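Local coordinates for 6b protein (Agrobacterium tumefaciens, PDB 3AQ3) that disturbs proliferation of plant cells, has been linked to ADP-ribosylation and the microRNA machinery, and probably acts as a protein-folding chaperone, at residues 69-74 and 120-125; 87-92 and 162-167. All coordinates share one frame; numbering follows the deposited sequence.

In the fold
Contacts 1 and 2 have centres about 15 Å apart and are joined directly. Asn87, at the start of 87-92, probably donates a hydrogen bond from ND2 to Tyr124 OH of contact 1 at 2.9 Å, and its CB lies 3.7 Å from Val122 O. Contact 1 is mostly buried and ties the end of strand 66-70 and the start of helix 72-79 to the loop after helix 105-115. Contact 2, partly buried, pairs two loops that flank the three-stranded antiparallel sheet. The segments alternate along the chain, so residues 87-92 lie between the two halves of contact 1 and link its loop to the three-stranded sheet. All four segments belong to the RolB/RolC family region.

Contact 1: residues 69-74 and 120-125; sequences YVDEVT and GFVNYH
Tyr124 reaches across to the backbone of Tyr69, its OH donating to Tyr69 O at 2.6 Å. The carbonyl oxygen lies in the plane of the phenol ring, at its edge, and the hydroxyl is tilted 19° from the carbonyl plane. A water that donates to Tyr124 OH and accepts from Tyr69 N doubles the link, so one hydroxyl reaches Tyr69 O directly and Tyr69 N through the water. Asn87 ND2 also bonds to this hydroxyl. The Tyr69 side chain extends away from Tyr124, and its OH bonds to Met98 O.

Beside this polar end lies the close apolar part, centred on Val122. Its two methyls divide the work: CG1 lies 4.0 Å from Tyr69 O, while CG2 packs 4.1 Å from Val70 CG1 and equally near Thr74 CG2. A branched, compact valine suits this corner, where strand 66-70 gives way to helix 72-79. Asp71 is the N-cap of that helix, its OD2 accepting from Thr74 N at 3.3 Å, from above the carboxylate plane. Its OD1 takes the Thr74 hydroxyl at 2.6 Å, on the syn side but 30° out of that plane, which fixes the threonine's rotation: with OG1 beside the backbone N (chi1 -56°), CG2 is left for Val122.

The looser side is at Phe121, an exposed residue whose ring brings only its edge to the threonine, CE1 lying 3.6 Å from Thr74 OG1.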
# COMPACT_ATOMS: atom_id res chain seq x y z
N TYR A 69 -2.47 -1.44 -5.18
CA TYR A 69 -2.44 -1.47 -6.64
C TYR A 69 -2.97 -0.18 -7.23
O TYR A 69 -3.94 0.39 -6.70
CB TYR A 69 -3.18 -2.70 -7.17
CG TYR A 69 -2.40 -3.96 -6.86
CD1 TYR A 69 -2.69 -4.73 -5.72
CD2 TYR A 69 -1.31 -4.35 -7.66
CE1 TYR A 69 -1.93 -5.87 -5.40
CE2 TYR A 69 -0.55 -5.50 -7.35
CZ TYR A 69 -0.87 -6.24 -6.22
OH TYR A 69 -0.15 -7.37 -5.92
N VAL A 70 -2.32 0.28 -8.29
CA VAL A 70 -2.59 1.61 -8.86
C VAL A 70 -2.38 1.59 -10.38
O VAL A 70 -1.85 0.63 -10.93
CB VAL A 70 -1.67 2.74 -8.24
CG1 VAL A 70 -1.91 2.92 -6.74
CG2 VAL A 70 -0.20 2.46 -8.51
N ASP A 71 -2.82 2.66 -11.03
CA ASP A 71 -2.56 2.89 -12.44
C ASP A 71 -1.16 3.50 -12.65
O ASP A 71 -0.49 3.87 -11.69
CB ASP A 71 -3.64 3.83 -13.02
CG ASP A 71 -3.69 5.17 -12.30
OD1 ASP A 71 -4.20 5.24 -11.15
OD2 ASP A 71 -3.22 6.18 -12.89
N GLU A 72 -0.74 3.60 -13.90
CA GLU A 72 0.60 4.03 -14.28
C GLU A 72 0.94 5.42 -13.73
O GLU A 72 2.02 5.63 -13.19
CB GLU A 72 0.73 4.03 -15.81
CG GLU A 72 2.15 4.34 -16.34
CD GLU A 72 2.27 4.15 -17.85
OE1 GLU A 72 1.29 4.43 -18.57
OE2 GLU A 72 3.36 3.72 -18.32
N VAL A 73 0.01 6.36 -13.86
CA VAL A 73 0.23 7.77 -13.49
C VAL A 73 0.30 7.96 -11.97
O VAL A 73 1.21 8.63 -11.47
CB VAL A 73 -0.81 8.69 -14.17
CG1 VAL A 73 -0.71 10.12 -13.67
CG2 VAL A 73 -0.62 8.67 -15.68
N THR A 74 -0.64 7.33 -11.25
CA THR A 74 -0.62 7.30 -9.79
C THR A 74 0.68 6.72 -9.19
O THR A 74 1.23 7.27 -8.23
CB THR A 74 -1.82 6.51 -9.23
OG1 THR A 74 -3.03 7.08 -9.75
CG2 THR A 74 -1.86 6.55 -7.72
N GLY A 120 -12.94 6.84 -3.92
CA GLY A 120 -11.55 7.11 -3.54
C GLY A 120 -10.72 7.59 -4.72
O GLY A 120 -11.20 7.59 -5.86
N PHE A 121 -9.48 8.00 -4.46
CA PHE A 121 -8.58 8.50 -5.51
C PHE A 121 -8.37 7.49 -6.65
O PHE A 121 -8.38 7.85 -7.84
CB PHE A 121 -7.23 8.92 -4.92
CG PHE A 121 -6.35 9.64 -5.90
CD1 PHE A 121 -5.41 8.93 -6.66
CD2 PHE A 121 -6.48 11.01 -6.10
CE1 PHE A 121 -4.59 9.57 -7.59
CE2 PHE A 121 -5.68 11.68 -7.03
CZ PHE A 121 -4.73 10.95 -7.78
N VAL A 122 -8.16 6.23 -6.28
CA VAL A 122 -8.07 5.14 -7.25
C VAL A 122 -9.42 4.42 -7.26
O VAL A 122 -9.95 4.06 -6.21
CB VAL A 122 -6.91 4.14 -6.88
CG1 VAL A 122 -6.97 2.86 -7.74
CG2 VAL A 122 -5.52 4.83 -6.98
N ASN A 123 -9.98 4.21 -8.44
CA ASN A 123 -11.27 3.54 -8.59
C ASN A 123 -11.13 2.28 -9.46
O ASN A 123 -11.14 2.37 -10.70
CB ASN A 123 -12.31 4.52 -9.16
CG ASN A 123 -13.72 3.93 -9.24
OD1 ASN A 123 -13.95 2.76 -8.93
ND2 ASN A 123 -14.67 4.74 -9.67
N TYR A 124 -11.02 1.13 -8.80
CA TYR A 124 -10.80 -0.15 -9.47
C TYR A 124 -11.92 -0.55 -10.41
O TYR A 124 -11.75 -1.46 -11.22
CB TYR A 124 -10.56 -1.28 -8.47
CG TYR A 124 -9.32 -1.07 -7.62
CD1 TYR A 124 -9.41 -1.03 -6.23
CD2 TYR A 124 -8.06 -0.89 -8.22
CE1 TYR A 124 -8.28 -0.83 -5.44
CE2 TYR A 124 -6.94 -0.68 -7.44
CZ TYR A 124 -7.05 -0.64 -6.05
OH TYR A 124 -5.93 -0.45 -5.26
N HIS A 125 -13.06 0.13 -10.29
CA HIS A 125 -14.20 -0.09 -11.17
C HIS A 125 -13.96 0.46 -12.59
O HIS A 125 -14.73 0.17 -13.50
CB HIS A 125 -15.50 0.44 -10.54
CG HIS A 125 -15.89 -0.29 -9.30
ND1 HIS A 125 -16.88 -1.25 -9.28
CD2 HIS A 125 -15.41 -0.23 -8.04
CE1 HIS A 125 -16.99 -1.75 -8.06
NE2 HIS A 125 -16.11 -1.14 -7.29
O HOH W 1 -4.79 -2.43 -3.55

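Contact 2: residues 87-92 and 162-167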
# COMPACT_ATOMS: atom_id res chain seq x y z
N ASN A 87 -8.28 4.20 -2.19
CA ASN A 87 -8.88 3.41 -3.26
C ASN A 87 -10.29 2.94 -2.91
O ASN A 87 -10.80 2.01 -3.53
CB ASN A 87 -7.99 2.21 -3.63
CG ASN A 87 -7.60 1.37 -2.42
OD1 ASN A 87 -8.21 1.45 -1.35
ND2 ASN A 87 -6.56 0.57 -2.58
N SER A 88 -10.90 3.59 -1.91
CA SER A 88 -12.28 3.33 -1.52
C SER A 88 -12.89 4.55 -0.83
O SER A 88 -12.17 5.43 -0.36
CB SER A 88 -12.41 2.06 -0.66
OG SER A 88 -11.48 2.07 0.41
N PRO A 89 -14.23 4.63 -0.80
CA PRO A 89 -14.85 5.82 -0.21
C PRO A 89 -14.57 5.98 1.29
O PRO A 89 -14.07 5.05 1.94
CB PRO A 89 -16.35 5.61 -0.48
CG PRO A 89 -16.52 4.17 -0.68
CD PRO A 89 -15.25 3.68 -1.29
N ALA A 90 -14.91 7.15 1.82
CA ALA A 90 -14.58 7.55 3.20
C ALA A 90 -13.08 7.42 3.51
O ALA A 90 -12.70 7.04 4.63
CB ALA A 90 -15.46 6.81 4.23
N PHE A 91 -12.25 7.71 2.51
CA PHE A 91 -10.79 7.89 2.65
C PHE A 91 -10.03 6.59 2.94
O PHE A 91 -8.95 6.61 3.52
CB PHE A 91 -10.45 8.99 3.68
CG PHE A 91 -11.21 10.28 3.47
CD1 PHE A 91 -12.11 10.73 4.43
CD2 PHE A 91 -11.04 11.02 2.31
CE1 PHE A 91 -12.83 11.91 4.24
CE2 PHE A 91 -11.75 12.21 2.10
CZ PHE A 91 -12.64 12.66 3.07
N GLY A 92 -10.59 5.48 2.48
CA GLY A 92 -10.05 4.17 2.78
C GLY A 92 -8.97 3.76 1.81
O GLY A 92 -9.11 3.94 0.59
N LEU A 162 -8.84 3.11 7.48
CA LEU A 162 -10.11 3.85 7.43
C LEU A 162 -11.09 3.21 6.45
O LEU A 162 -11.06 1.99 6.25
CB LEU A 162 -9.88 5.34 7.13
CG LEU A 162 -8.86 6.07 8.00
CD1 LEU A 162 -8.75 7.54 7.56
CD2 LEU A 162 -9.21 5.94 9.50
N GLY A 163 -11.93 4.03 5.83
CA GLY A 163 -12.97 3.53 4.94
C GLY A 163 -14.13 2.93 5.72
O GLY A 163 -14.25 3.12 6.94
N ASN A 164 -14.99 2.22 5.02
CA ASN A 164 -16.15 1.61 5.64
C ASN A 164 -15.91 0.10 5.81
O ASN A 164 -16.44 -0.72 5.07
CB ASN A 164 -17.41 1.90 4.82
CG ASN A 164 -17.66 3.41 4.64
OD1 ASN A 164 -17.73 4.17 5.62
ND2 ASN A 164 -17.79 3.84 3.38
N TYR A 165 -15.06 -0.22 6.78
CA TYR A 165 -14.62 -1.60 7.01
C TYR A 165 -14.67 -1.95 8.49
O TYR A 165 -14.55 -1.08 9.35
CB TYR A 165 -13.20 -1.83 6.46
CG TYR A 165 -13.10 -1.66 4.96
CD1 TYR A 165 -12.73 -0.43 4.41
CD2 TYR A 165 -13.39 -2.72 4.10
CE1 TYR A 165 -12.65 -0.27 3.02
CE2 TYR A 165 -13.31 -2.56 2.71
CZ TYR A 165 -12.94 -1.33 2.18
OH TYR A 165 -12.85 -1.15 0.81
N VAL A 166 -14.85 -3.24 8.77
CA VAL A 166 -14.71 -3.77 10.12
C VAL A 166 -13.64 -4.88 10.13
O VAL A 166 -13.39 -5.50 9.11
CB VAL A 166 -16.06 -4.28 10.70
CG1 VAL A 166 -17.03 -3.11 10.90
CG2 VAL A 166 -16.68 -5.36 9.81
N GLU A 167 -13.01 -5.08 11.29
CA GLU A 167 -12.04 -6.16 11.52
C GLU A 167 -12.66 -7.53 11.20
O GLU A 167 -13.82 -7.78 11.52
CB GLU A 167 -11.58 -6.09 12.98
CG GLU A 167 -10.15 -6.56 13.28
CD GLU A 167 -9.71 -6.16 14.69
OE1 GLU A 167 -9.27 -4.99 14.88
OE2 GLU A 167 -9.82 -7.00 15.62
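Tyr165 turns the edge of its ring to Ser88: the serine OG lies near the ring plane, 3.7 Å from Tyr165 CE1. The two hydroxyl oxygens are 3.5 Å apart and each looks elsewhere, Tyr165 OH to Ser115 O and Ser88 OG, by a weak bond, to Gly92 O. A chi1 of 50° turns Ser88 OG back to its own loop. Backbone bonds from Asn87 N and, weakly, Ser88 N to Gly92 O form a classic beta bulge.

The CA atoms approach most closely at two glycines, Gly92 CA and Gly163 CA being 3.7 Å apart; with no side chain on either residue the backbones can come this near, and Gly163 has a positive phi, which glycine adopts readily. Gly163 N gives a weak hydrogen bond to Ala90 O at 3.3 Å, and Gly163 CA adds a C-H contact to Pro89 O. On the outer side the Asn164 amide lies against the small Ala90 methyl, OD1 3.7 Å from CB, whereas Leu162 lays its CB near Phe91 O and touches Phe191 and Leu193.

Both loops adjoin the antiparallel sheet: 87-92 leads into strand 93-96, the loop 162-167 follows strand 154-161, and Ser88 and Tyr165 both rest on Val94 of strand 93-96.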